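Side-chain contacts in hypothetical protein PA2218 (Pseudomonas aeruginosa, PDB 2HDW), which is of unknown function but has the alpha/beta hydrolase fold and may act as a hydrolase: residues M184-V189 against R307-I312; T299-I304 against E324-A329; G174-C179 against G361-H366; E335-P340 against F356-G361. All blocks are in the same frame, centred on the assembly; numbering follows the deposited sequence.

Interaction 1 (M184-V189 against R307-I312)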
loop_
_atom_site.group_PDB
_atom_site.type_symbol
_atom_site.label_atom_id
_atom_site.label_comp_id
_atom_site.label_asym_id
_atom_site.label_seq_id
_atom_site.Cartn_x
_atom_site.Cartn_y
_atom_site.Cartn_z
ATOM N N MET A 184 -6.348 1.025 2.854
ATOM C CA MET A 184 -6.499 2.273 2.110
ATOM C C MET A 184 -7.184 2.029 0.758
ATOM O O MET A 184 -7.946 2.872 0.284
ATOM C CB MET A 184 -5.134 2.938 1.888
ATOM C CG MET A 184 -4.885 4.229 2.704
ATOM S SD MET A 184 -4.628 4.014 4.499
ATOM C CE MET A 184 -2.894 3.477 4.521
ATOM N N ALA A 185 -6.911 0.883 0.140
ATOM C CA ALA A 185 -7.516 0.560 -1.150
ATOM C C ALA A 185 -9.030 0.419 -1.003
ATOM O O ALA A 185 -9.789 0.980 -1.789
ATOM C CB ALA A 185 -6.919 -0.734 -1.719
ATOM N N LEU A 186 -9.470 -0.325 0.004
ATOM C CA LEU A 186 -10.904 -0.508 0.236
ATOM C C LEU A 186 -11.542 0.836 0.561
ATOM O O LEU A 186 -12.661 1.124 0.131
ATOM C CB LEU A 186 -11.139 -1.487 1.392
ATOM C CG LEU A 186 -10.678 -2.923 1.132
ATOM C CD1 LEU A 186 -10.713 -3.734 2.421
ATOM C CD2 LEU A 186 -11.571 -3.550 0.067
ATOM N N ASN A 187 -10.817 1.662 1.310
ATOM C CA ASN A 187 -11.306 2.981 1.701
ATOM C C ASN A 187 -11.502 3.862 0.469
ATOM O O ASN A 187 -12.505 4.565 0.354
ATOM C CB ASN A 187 -10.311 3.658 2.650
ATOM C CG ASN A 187 -10.954 4.748 3.493
ATOM O OD1 ASN A 187 -10.434 5.866 3.595
ATOM N ND2 ASN A 187 -12.080 4.425 4.115
ATOM N N ALA A 188 -10.538 3.815 -0.445
ATOM C CA ALA A 188 -10.593 4.610 -1.671
ATOM C C ALA A 188 -11.719 4.176 -2.606
ATOM O O ALA A 188 -12.453 5.013 -3.137
ATOM C CB ALA A 188 -9.255 4.531 -2.406
ATOM N N VAL A 189 -11.850 2.869 -2.813
ATOM C CA VAL A 189 -12.872 2.334 -3.711
ATOM C C VAL A 189 -14.309 2.642 -3.277
ATOM O O VAL A 189 -15.196 2.809 -4.113
ATOM C CB VAL A 189 -12.712 0.801 -3.877
ATOM C CG1 VAL A 189 -13.791 0.263 -4.815
ATOM C CG2 VAL A 189 -11.320 0.482 -4.432
ATOM N N ARG A 307 -19.870 -3.480 -6.812
ATOM C CA ARG A 307 -18.528 -3.828 -7.302
ATOM C C ARG A 307 -17.941 -4.922 -6.405
ATOM O O ARG A 307 -18.181 -4.930 -5.202
ATOM C CB ARG A 307 -17.626 -2.593 -7.309
ATOM C CG ARG A 307 -18.035 -1.551 -8.344
ATOM C CD ARG A 307 -17.367 -0.211 -8.074
ATOM N NE ARG A 307 -17.812 0.368 -6.806
ATOM C CZ ARG A 307 -17.195 1.371 -6.184
ATOM N NH1 ARG A 307 -16.100 1.907 -6.711
ATOM N NH2 ARG A 307 -17.670 1.839 -5.036
ATOM N N PRO A 308 -17.147 -5.845 -6.982
ATOM C CA PRO A 308 -16.517 -6.970 -6.285
ATOM C C PRO A 308 -15.231 -6.720 -5.499
ATOM O O PRO A 308 -14.390 -5.906 -5.884
ATOM C CB PRO A 308 -16.290 -7.961 -7.412
ATOM C CG PRO A 308 -15.825 -7.047 -8.509
ATOM C CD PRO A 308 -16.807 -5.875 -8.416
ATOM N N ILE A 309 -15.093 -7.465 -4.402
ATOM C CA ILE A 309 -13.921 -7.395 -3.534
ATOM C C ILE A 309 -13.348 -8.796 -3.353
ATOM O O ILE A 309 -14.091 -9.748 -3.119
ATOM C CB ILE A 309 -14.260 -6.901 -2.116
ATOM C CG1 ILE A 309 -14.885 -5.507 -2.153
ATOM C CG2 ILE A 309 -12.999 -6.866 -1.274
ATOM C CD1 ILE A 309 -15.339 -5.043 -0.786
ATOM N N LEU A 310 -12.031 -8.913 -3.471
ATOM C CA LEU A 310 -11.351 -10.186 -3.268
ATOM C C LEU A 310 -10.243 -9.921 -2.255
ATOM O O LEU A 310 -9.254 -9.264 -2.573
ATOM C CB LEU A 310 -10.741 -10.706 -4.578
ATOM C CG LEU A 310 -9.779 -11.896 -4.424
ATOM C CD1 LEU A 310 -10.509 -13.074 -3.775
ATOM C CD2 LEU A 310 -9.216 -12.302 -5.779
ATOM N N LEU A 311 -10.416 -10.396 -1.029
ATOM C CA LEU A 311 -9.393 -10.204 -0.012
ATOM C C LEU A 311 -8.579 -11.492 0.049
ATOM O O LEU A 311 -9.134 -12.574 0.234
ATOM C CB LEU A 311 -10.034 -9.899 1.344
ATOM C CG LEU A 311 -10.967 -8.680 1.347
ATOM C CD1 LEU A 311 -12.390 -9.154 1.089
ATOM C CD2 LEU A 311 -10.905 -7.959 2.697
ATOM N N ILE A 312 -7.266 -11.368 -0.123
ATOM C CA ILE A 312 -6.363 -12.517 -0.121
ATOM C C ILE A 312 -5.485 -12.485 1.129
ATOM O O ILE A 312 -4.972 -11.433 1.492
ATOM C CB ILE A 312 -5.466 -12.483 -1.387
ATOM C CG1 ILE A 312 -6.351 -12.350 -2.631
ATOM C CG2 ILE A 312 -4.599 -13.741 -1.465
ATOM C CD1 ILE A 312 -5.593 -12.299 -3.952
#

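Interaction 2 (T299-I304 against E324-A329)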
loop_
_atom_site.group_PDB
_atom_site.type_symbol
_atom_site.label_atom_id
_atom_site.label_comp_id
_atom_site.label_asym_id
_atom_site.label_seq_id
_atom_site.Cartn_x
_atom_site.Cartn_y
_atom_site.Cartn_z
ATOM N N THR A 299 -15.354 3.040 6.788
ATOM C CA THR A 299 -16.706 3.310 7.261
ATOM C C THR A 299 -17.749 2.924 6.217
ATOM O O THR A 299 -18.785 2.336 6.540
ATOM C CB THR A 299 -16.904 4.803 7.591
ATOM O OG1 THR A 299 -15.951 5.201 8.580
ATOM C CG2 THR A 299 -18.313 5.052 8.139
ATOM N N TYR A 300 -17.459 3.252 4.963
ATOM C CA TYR A 300 -18.378 2.995 3.863
ATOM C C TYR A 300 -18.016 1.793 2.993
ATOM O O TYR A 300 -18.357 1.740 1.806
ATOM C CB TYR A 300 -18.467 4.264 3.018
ATOM C CG TYR A 300 -18.904 5.459 3.842
ATOM C CD1 TYR A 300 -20.246 5.648 4.157
ATOM C CD2 TYR A 300 -17.971 6.366 4.357
ATOM C CE1 TYR A 300 -20.659 6.705 4.962
ATOM C CE2 TYR A 300 -18.372 7.433 5.171
ATOM C CZ TYR A 300 -19.725 7.590 5.468
ATOM O OH TYR A 300 -20.156 8.618 6.275
ATOM N N ILE A 301 -17.355 0.812 3.597
ATOM C CA ILE A 301 -16.933 -0.379 2.876
ATOM C C ILE A 301 -18.064 -1.119 2.154
ATOM O O ILE A 301 -17.845 -1.710 1.101
ATOM C CB ILE A 301 -16.194 -1.350 3.830
ATOM C CG1 ILE A 301 -15.584 -2.497 3.030
ATOM C CG2 ILE A 301 -17.150 -1.856 4.912
ATOM C CD1 ILE A 301 -14.686 -3.399 3.847
ATOM N N LYS A 302 -19.274 -1.079 2.707
ATOM C CA LYS A 302 -20.405 -1.759 2.082
ATOM C C LYS A 302 -20.852 -1.079 0.792
ATOM O O LYS A 302 -21.616 -1.657 0.011
ATOM C CB LYS A 302 -21.592 -1.837 3.048
ATOM C CG LYS A 302 -21.373 -2.773 4.225
ATOM C CD LYS A 302 -22.567 -2.730 5.180
ATOM C CE LYS A 302 -22.410 -3.730 6.317
ATOM N NZ LYS A 302 -23.507 -3.618 7.325
ATOM N N GLU A 303 -20.372 0.142 0.570
ATOM C CA GLU A 303 -20.735 0.886 -0.626
ATOM C C GLU A 303 -19.818 0.614 -1.806
ATOM O O GLU A 303 -19.871 1.308 -2.824
ATOM C CB GLU A 303 -20.830 2.382 -0.311
ATOM C CG GLU A 303 -22.076 2.684 0.521
ATOM C CD GLU A 303 -22.205 4.135 0.923
ATOM O OE1 GLU A 303 -21.796 5.017 0.142
ATOM O OE2 GLU A 303 -22.734 4.390 2.023
ATOM N N ILE A 304 -18.972 -0.399 -1.657
ATOM C CA ILE A 304 -18.114 -0.824 -2.747
ATOM C C ILE A 304 -19.077 -1.634 -3.616
ATOM O O ILE A 304 -19.045 -1.559 -4.848
ATOM C CB ILE A 304 -16.944 -1.713 -2.243
ATOM C CG1 ILE A 304 -15.872 -0.825 -1.594
ATOM C CG2 ILE A 304 -16.338 -2.507 -3.402
ATOM C CD1 ILE A 304 -14.775 -1.593 -0.865
ATOM N N GLU A 324 -10.398 -10.792 7.851
ATOM C CA GLU A 324 -11.607 -11.439 8.345
ATOM C C GLU A 324 -12.582 -10.379 8.840
ATOM O O GLU A 324 -13.794 -10.525 8.684
ATOM C CB GLU A 324 -11.259 -12.414 9.466
ATOM C CG GLU A 324 -10.302 -13.499 9.016
ATOM C CD GLU A 324 -9.939 -14.461 10.124
ATOM O OE1 GLU A 324 -9.665 -13.991 11.245
ATOM O OE2 GLU A 324 -9.921 -15.683 9.871
ATOM N N THR A 325 -12.042 -9.314 9.426
ATOM C CA THR A 325 -12.855 -8.206 9.920
ATOM C C THR A 325 -13.422 -7.450 8.715
ATOM O O THR A 325 -14.614 -7.161 8.657
ATOM C CB THR A 325 -12.010 -7.228 10.795
ATOM O OG1 THR A 325 -11.670 -7.865 12.034
ATOM C CG2 THR A 325 -12.789 -5.950 11.098
ATOM N N ALA A 326 -12.562 -7.144 7.748
ATOM C CA ALA A 326 -12.992 -6.423 6.556
ATOM C C ALA A 326 -14.018 -7.237 5.769
ATOM O O ALA A 326 -15.016 -6.696 5.293
ATOM C CB ALA A 326 -11.784 -6.093 5.676
ATOM N N TYR A 327 -13.778 -8.538 5.636
ATOM C CA TYR A 327 -14.704 -9.398 4.913
ATOM C C TYR A 327 -16.080 -9.382 5.573
ATOM O O TYR A 327 -17.096 -9.282 4.890
ATOM C CB TYR A 327 -14.179 -10.831 4.862
ATOM C CG TYR A 327 -15.140 -11.812 4.228
ATOM C CD1 TYR A 327 -15.317 -11.858 2.844
ATOM C CD2 TYR A 327 -15.875 -12.696 5.015
ATOM C CE1 TYR A 327 -16.202 -12.766 2.257
ATOM C CE2 TYR A 327 -16.762 -13.609 4.445
ATOM C CZ TYR A 327 -16.919 -13.641 3.067
ATOM O OH TYR A 327 -17.771 -14.562 2.505
ATOM N N ALA A 328 -16.117 -9.475 6.900
ATOM C CA ALA A 328 -17.392 -9.478 7.615
ATOM C C ALA A 328 -18.111 -8.145 7.467
ATOM O O ALA A 328 -19.343 -8.100 7.375
ATOM C CB ALA A 328 -17.173 -9.786 9.093
ATOM N N ALA A 329 -17.335 -7.064 7.437
ATOM C CA ALA A 329 -17.884 -5.718 7.302
ATOM C C ALA A 329 -18.390 -5.414 5.899
ATOM O O ALA A 329 -19.319 -4.623 5.730
ATOM C CB ALA A 329 -16.832 -4.691 7.694
#

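Interaction 3 (G174-C179 against G361-H366)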
loop_
_atom_site.group_PDB
_atom_site.type_symbol
_atom_site.label_atom_id
_atom_site.label_comp_id
_atom_site.label_asym_id
_atom_site.label_seq_id
_atom_site.Cartn_x
_atom_site.Cartn_y
_atom_site.Cartn_z
ATOM N N GLY A 174 -8.826 -1.073 -11.968
ATOM C CA GLY A 174 -8.947 -1.787 -10.715
ATOM C C GLY A 174 -7.778 -1.382 -9.838
ATOM O O GLY A 174 -6.872 -0.671 -10.291
ATOM N N VAL A 175 -7.792 -1.805 -8.579
ATOM C CA VAL A 175 -6.692 -1.490 -7.681
ATOM C C VAL A 175 -6.332 -2.669 -6.795
ATOM O O VAL A 175 -7.174 -3.521 -6.505
ATOM C CB VAL A 175 -7.005 -0.295 -6.751
ATOM C CG1 VAL A 175 -7.155 0.984 -7.559
ATOM C CG2 VAL A 175 -8.254 -0.579 -5.940
ATOM N N ILE A 176 -5.067 -2.727 -6.388
ATOM C CA ILE A 176 -4.610 -3.774 -5.482
ATOM C C ILE A 176 -3.961 -3.086 -4.277
ATOM O O ILE A 176 -3.056 -2.263 -4.438
ATOM C CB ILE A 176 -3.563 -4.713 -6.135
ATOM C CG1 ILE A 176 -4.190 -5.499 -7.289
ATOM C CG2 ILE A 176 -3.039 -5.705 -5.087
ATOM C CD1 ILE A 176 -3.179 -6.301 -8.103
ATOM N N GLY A 177 -4.438 -3.418 -3.081
ATOM C CA GLY A 177 -3.886 -2.837 -1.867
ATOM C C GLY A 177 -3.148 -3.908 -1.088
ATOM O O GLY A 177 -3.744 -4.904 -0.677
ATOM N N ILE A 178 -1.851 -3.702 -0.883
ATOM C CA ILE A 178 -1.013 -4.657 -0.171
ATOM C C ILE A 178 -0.726 -4.213 1.264
ATOM O O ILE A 178 -0.469 -3.038 1.523
ATOM C CB ILE A 178 0.363 -4.833 -0.871
ATOM C CG1 ILE A 178 0.177 -5.086 -2.368
ATOM C CG2 ILE A 178 1.123 -5.988 -0.229
ATOM C CD1 ILE A 178 1.464 -4.976 -3.173
ATOM N N CYS A 179 -0.769 -5.161 2.191
ATOM C CA CYS A 179 -0.467 -4.867 3.582
ATOM C C CYS A 179 -1.312 -3.690 4.082
ATOM O O CYS A 179 -2.535 -3.681 3.925
ATOM C CB CYS A 179 1.032 -4.555 3.694
ATOM S SG CYS A 179 1.753 -4.602 5.361
ATOM N N GLY A 361 -7.086 -13.344 -13.179
ATOM C CA GLY A 361 -8.387 -13.853 -13.578
ATOM C C GLY A 361 -9.497 -12.979 -13.024
ATOM O O GLY A 361 -10.500 -12.725 -13.691
ATOM N N PHE A 362 -9.314 -12.517 -11.793
ATOM C CA PHE A 362 -10.286 -11.654 -11.131
ATOM C C PHE A 362 -10.482 -10.364 -11.930
ATOM O O PHE A 362 -11.608 -10.001 -12.280
ATOM C CB PHE A 362 -9.789 -11.317 -9.723
ATOM C CG PHE A 362 -10.665 -10.349 -8.974
ATOM C CD1 PHE A 362 -11.845 -10.776 -8.378
ATOM C CD2 PHE A 362 -10.278 -9.021 -8.823
ATOM C CE1 PHE A 362 -12.629 -9.891 -7.633
ATOM C CE2 PHE A 362 -11.056 -8.125 -8.079
ATOM C CZ PHE A 362 -12.231 -8.563 -7.482
ATOM N N PHE A 363 -9.386 -9.668 -12.215
ATOM C CA PHE A 363 -9.489 -8.422 -12.959
ATOM C C PHE A 363 -9.871 -8.637 -14.418
ATOM O O PHE A 363 -10.520 -7.782 -15.010
ATOM C CB PHE A 363 -8.190 -7.617 -12.854
ATOM C CG PHE A 363 -7.972 -6.999 -11.496
ATOM C CD1 PHE A 363 -8.897 -6.099 -10.974
ATOM C CD2 PHE A 363 -6.845 -7.315 -10.742
ATOM C CE1 PHE A 363 -8.703 -5.516 -9.717
ATOM C CE2 PHE A 363 -6.637 -6.741 -9.483
ATOM C CZ PHE A 363 -7.568 -5.840 -8.972
ATOM N N ASP A 364 -9.481 -9.768 -15.004
ATOM C CA ASP A 364 -9.852 -10.027 -16.397
ATOM C C ASP A 364 -11.374 -10.013 -16.515
ATOM O O ASP A 364 -11.931 -9.462 -17.461
ATOM C CB ASP A 364 -9.334 -11.388 -16.885
ATOM C CG ASP A 364 -7.866 -11.351 -17.287
ATOM O OD1 ASP A 364 -7.431 -10.334 -17.870
ATOM O OD2 ASP A 364 -7.148 -12.345 -17.034
ATOM N N GLU A 365 -12.046 -10.618 -15.545
ATOM C CA GLU A 365 -13.497 -10.663 -15.576
ATOM C C GLU A 365 -14.151 -9.338 -15.228
ATOM O O GLU A 365 -15.050 -8.878 -15.929
ATOM C CB GLU A 365 -14.039 -11.711 -14.610
ATOM C CG GLU A 365 -15.545 -11.861 -14.745
ATOM C CD GLU A 365 -16.177 -12.606 -13.603
ATOM O OE1 GLU A 365 -15.638 -13.662 -13.208
ATOM O OE2 GLU A 365 -17.225 -12.138 -13.110
ATOM N N HIS A 366 -13.692 -8.720 -14.149
ATOM C CA HIS A 366 -14.293 -7.477 -13.689
ATOM C C HIS A 366 -13.871 -6.177 -14.365
ATOM O O HIS A 366 -14.562 -5.167 -14.242
ATOM C CB HIS A 366 -14.111 -7.375 -12.175
ATOM C CG HIS A 366 -14.682 -8.542 -11.432
ATOM N ND1 HIS A 366 -16.004 -8.917 -11.543
ATOM C CD2 HIS A 366 -14.107 -9.432 -10.589
ATOM C CE1 HIS A 366 -16.218 -9.988 -10.800
ATOM N NE2 HIS A 366 -15.084 -10.320 -10.211
#

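Interaction 4 (E335-P340 against F356-G361)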
loop_
_atom_site.group_PDB
_atom_site.type_symbol
_atom_site.label_atom_id
_atom_site.label_comp_id
_atom_site.label_asym_id
_atom_site.label_seq_id
_atom_site.Cartn_x
_atom_site.Cartn_y
_atom_site.Cartn_z
ATOM N N GLU A 335 -15.187 -11.945 -1.484
ATOM C CA GLU A 335 -14.577 -13.248 -1.284
ATOM C C GLU A 335 -13.319 -13.143 -0.449
ATOM O O GLU A 335 -12.481 -12.271 -0.676
ATOM C CB GLU A 335 -14.203 -13.921 -2.611
ATOM C CG GLU A 335 -13.599 -15.311 -2.386
ATOM C CD GLU A 335 -12.994 -15.924 -3.634
ATOM O OE1 GLU A 335 -13.539 -15.704 -4.735
ATOM O OE2 GLU A 335 -11.977 -16.639 -3.508
ATOM N N LEU A 336 -13.203 -14.033 0.526
ATOM C CA LEU A 336 -12.017 -14.092 1.364
ATOM C C LEU A 336 -11.272 -15.346 0.918
ATOM O O LEU A 336 -11.748 -16.462 1.105
ATOM C CB LEU A 336 -12.394 -14.189 2.845
ATOM C CG LEU A 336 -11.230 -14.512 3.791
ATOM C CD1 LEU A 336 -10.031 -13.615 3.492
ATOM C CD2 LEU A 336 -11.696 -14.341 5.238
ATOM N N LEU A 337 -10.114 -15.151 0.303
ATOM C CA LEU A 337 -9.307 -16.258 -0.191
ATOM C C LEU A 337 -8.112 -16.486 0.724
ATOM O O LEU A 337 -7.235 -15.632 0.837
ATOM C CB LEU A 337 -8.824 -15.939 -1.609
ATOM C CG LEU A 337 -7.967 -16.960 -2.355
ATOM C CD1 LEU A 337 -8.712 -18.288 -2.499
ATOM C CD2 LEU A 337 -7.624 -16.388 -3.731
ATOM N N ILE A 338 -8.079 -17.649 1.369
ATOM C CA ILE A 338 -6.993 -17.992 2.280
ATOM C C ILE A 338 -5.949 -18.859 1.576
ATOM O O ILE A 338 -6.286 -19.869 0.960
ATOM C CB ILE A 338 -7.540 -18.758 3.513
ATOM C CG1 ILE A 338 -8.545 -17.879 4.271
ATOM C CG2 ILE A 338 -6.399 -19.175 4.428
ATOM C CD1 ILE A 338 -7.994 -16.531 4.723
ATOM N N VAL A 339 -4.685 -18.452 1.653
ATOM C CA VAL A 339 -3.600 -19.208 1.039
ATOM C C VAL A 339 -3.055 -20.166 2.089
ATOM O O VAL A 339 -2.439 -19.740 3.073
ATOM C CB VAL A 339 -2.469 -18.280 0.562
ATOM C CG1 VAL A 339 -1.310 -19.107 0.015
ATOM C CG2 VAL A 339 -3.002 -17.328 -0.508
ATOM N N PRO A 340 -3.261 -21.475 1.894
ATOM C CA PRO A 340 -2.769 -22.449 2.875
ATOM C C PRO A 340 -1.295 -22.329 3.245
ATOM O O PRO A 340 -0.430 -22.210 2.380
ATOM C CB PRO A 340 -3.101 -23.796 2.228
ATOM C CG PRO A 340 -3.077 -23.488 0.748
ATOM C CD PRO A 340 -3.773 -22.151 0.686
ATOM N N PHE A 356 -1.203 -14.966 -8.322
ATOM C CA PHE A 356 -1.314 -14.066 -9.462
ATOM C C PHE A 356 -2.306 -14.549 -10.512
ATOM O O PHE A 356 -2.977 -13.734 -11.140
ATOM C CB PHE A 356 0.058 -13.829 -10.098
ATOM C CG PHE A 356 0.918 -12.856 -9.338
ATOM C CD1 PHE A 356 0.510 -11.536 -9.167
ATOM C CD2 PHE A 356 2.144 -13.253 -8.813
ATOM C CE1 PHE A 356 1.307 -10.624 -8.485
ATOM C CE2 PHE A 356 2.956 -12.349 -8.128
ATOM C CZ PHE A 356 2.540 -11.035 -7.962
ATOM N N ASP A 357 -2.402 -15.863 -10.715
ATOM C CA ASP A 357 -3.359 -16.386 -11.695
ATOM C C ASP A 357 -4.750 -15.887 -11.300
ATOM O O ASP A 357 -5.478 -15.328 -12.121
ATOM C CB ASP A 357 -3.370 -17.921 -11.702
ATOM C CG ASP A 357 -2.151 -18.530 -12.388
ATOM O OD1 ASP A 357 -1.197 -17.795 -12.711
ATOM O OD2 ASP A 357 -2.152 -19.766 -12.595
ATOM N N ARG A 358 -5.104 -16.098 -10.033
ATOM C CA ARG A 358 -6.397 -15.686 -9.497
ATOM C C ARG A 358 -6.600 -14.184 -9.527
ATOM O O ARG A 358 -7.705 -13.711 -9.768
ATOM C CB ARG A 358 -6.554 -16.170 -8.057
ATOM C CG ARG A 358 -7.552 -17.298 -7.875
ATOM C CD ARG A 358 -8.919 -16.795 -7.425
ATOM N NE ARG A 358 -9.603 -15.987 -8.426
ATOM C CZ ARG A 358 -10.816 -15.460 -8.260
ATOM N NH1 ARG A 358 -11.477 -15.661 -7.128
ATOM N NH2 ARG A 358 -11.368 -14.726 -9.225
ATOM N N ILE A 359 -5.544 -13.431 -9.253
ATOM C CA ILE A 359 -5.652 -11.985 -9.271
ATOM C C ILE A 359 -5.895 -11.516 -10.709
ATOM O O ILE A 359 -6.774 -10.691 -10.952
ATOM C CB ILE A 359 -4.383 -11.325 -8.687
ATOM C CG1 ILE A 359 -4.245 -11.709 -7.205
ATOM C CG2 ILE A 359 -4.465 -9.816 -8.837
ATOM C CD1 ILE A 359 -2.992 -11.183 -6.525
ATOM N N ALA A 360 -5.136 -12.059 -11.659
ATOM C CA ALA A 360 -5.302 -11.694 -13.063
ATOM C C ALA A 360 -6.691 -12.127 -13.546
ATOM O O ALA A 360 -7.385 -11.376 -14.241
ATOM C CB ALA A 360 -4.218 -12.367 -13.912
ATOM N N GLY A 361 -7.086 -13.344 -13.179
ATOM C CA GLY A 361 -8.387 -13.853 -13.578
ATOM C C GLY A 361 -9.497 -12.979 -13.024
ATOM O O GLY A 361 -10.500 -12.725 -13.691
HETATM O O HOH W 1 -11.158 -17.959 -5.697
#

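Interaction 1 (M184-V189 against R307-I312)
Val189 and Arg307 make the polar part of the contact, Leu186 with Ile309 and Leu311 the apolar part. Both terminal nitrogens of Arg307 reach a single carbonyl oxygen: NH2 lies 2.8 Å from Val189 O and NH1 2.9 Å from the same atom. The N-H...O angles, 129° and 127°, make each bond weak, as expected when one acceptor is shared by a fork of two donors. NH1 is also held by Val195 O and NH2 by Glu303 O, while NE bonds to Ile304 O, so several backbone carbonyls fix the guanidinium of this partly exposed arginine. Over one face of the guanidinium sits the methyl CG1 of Val189, 3.4 Å from Arg307 NH1; it stands anti to the backbone N (chi1 180°). In alpha/beta hydrolase terms, helix 180-191, which follows the turn where the fold usually carries its nucleophile elbow, here packs on strand 309-314 in the parallel part of the central sheet. The apolar contacts are methyl to methyl. Leu186 splits its branches between two strand residues: CD2 meets Ile309 CG2 at 3.9 Å, the two side chains crossing at about a right angle, and CD1 approaches Leu311 CD2 at 4.2 Å.

Interaction 2 (T299-I304 against E324-A329)
Ile301, in a short 3-10 turn, and Ala329, near the end of helix 320-329, bring their backbones closest, with CA atoms 7.0 Å apart. Ile301 points at the helix and touches it with two separate methyls. CG2 rests against Ala329, 4.0 Å from its CB and 3.6 Å from its O. CD1, carried forward by a side chain with CG1 anti to the backbone N (chi1 -172°), reaches one turn back along the helix to lie 3.6 Å from Ala326 O, with Ala326 CB a looser neighbour. That rotamer puts CG2 between the backbone N and the carbonyl carbon, on the side where Ala329 lies. Ile301 also touches Ala330, just beyond the helix. The small alanine side chains probably allow this close approach to the helix backbone. The helix is the connection of a beta-alpha-beta crossover: it follows strand 309-314 and leads into strand 334-339, its parallel neighbour in the alpha/beta hydrolase sheet. Ala326 meets Leu311 of the first of these strands, so the helix is wedged between sheet and turn. Lys302 adds a more exposed border. Its chain is extended beyond CG and runs past the carbonyl of Ala329, with CG 3.1 Å and CE 3.3 Å from Ala329 O; aliphatic carbons, not the ammonium nitrogen, make this close approach.

Interaction 3 (G174-C179 against G361-H366)
Phe363 drives its ring end-on into strand 173-178 and supplies more than half of the surface buried here. With chi1 at -72°, CG stands anti to the carbonyl carbon, and the ring leaves helix 356-366 toward the sheet. Its outer three carbons meet three successive residues. CE2 touches Ile176, 3.5 Å from CG1 and 3.7 Å from CD1; CG1 lies at the ring edge, near its plane, so the isoleucine packs against the rim rather than over a face. The next carbon, CZ, comes 3.4 Å from Val175 O, also close to the ring plane, which turns the C-H edge of the aromatic toward a backbone carbonyl and is probably mildly favourable. CE1 approaches Gly174 obliquely, 3.9 Å from its CA. Having no side chain, Gly174 lets the ring come down almost onto the strand backbone in the direction where a CB would otherwise project. Within the helix, the neighbouring Phe362 places CD2 3.8 Å above the centre of one Phe363 ring face. Ile99 of strand 96-102 and Val199 of strand 197-201 also touch Phe363, so its ring spans three adjacent parallel strands. The short strand and helix segments run nearly antiparallel, at 155°, with axes 10.1 Å apart. Helix 356-366 thus lies on one side of the central sheet, while the side chain of Val175 points away from it, to the side where helix 180-191 packs.

Interaction 4 (E335-P340 against F356-G361)
Arg358 is the residue of helix 356-366 that meets strand 334-339, reaching both Leu337 and Glu335. Just ahead of it, Phe356 turns toward helix 112-122, where its ring meets Tyr116 edge to face, and Asp357 forms a salt bridge with Arg123. Arg358 itself departs toward the strand by an unusual route: chi1 (-109°) and chi2 (-97°) both lie off the staggered positions, and the chain bends again at chi3. This folding carries CD past Leu337, whose CD2 lies 3.9 Å away as the two side chains pass at a slant. Beyond CD the guanidinium meets the carboxylate of Glu335, whose extended chain comes from the opposite direction. The salt bridge runs from Arg358 NH1 to Glu335 OE1 at 3.2 Å, with the carboxylate at the guanidinium edge and the two planes 31° apart. A water closes a second path between them: it donates to Glu335 OE2 at 2.7 Å and accepts from Arg358 NH1 at 2.7 Å. NH1 therefore serves both carboxylate oxygens, one directly and one through solvent. Next along the helix, Ile359 turns to Ile312 of strand 309-314 and to Met120, in the more buried layer. The contact belongs to the C-terminal margin of the alpha/beta hydrolase fold, where the last strand, at the sheet's outer edge, is flanked by the final helix.

Interactions 1 and 3 are buried and lie against opposite sides of the central sheet, one under helix 180-191 and the other under helix 356-366. Interaction 4 uses that second helix again, at the surface, and pairs one aliphatic contact with a salt bridge and a bridging water. Strand 309-314 of interaction 1 neighbours strand 334-339 of interaction 4, and backbone pairing between Leu311 and both Glu335 and Leu337 ties the two together. Interaction 2, partly buried, adds a layer beside interaction 1: Ile304 packs on Ile309, and Ala326 on Leu311. It stays about 8 Å from interaction 3 at the nearest atoms. Interaction 1 adds to its apolar packing an arginine that grips backbone carbonyls.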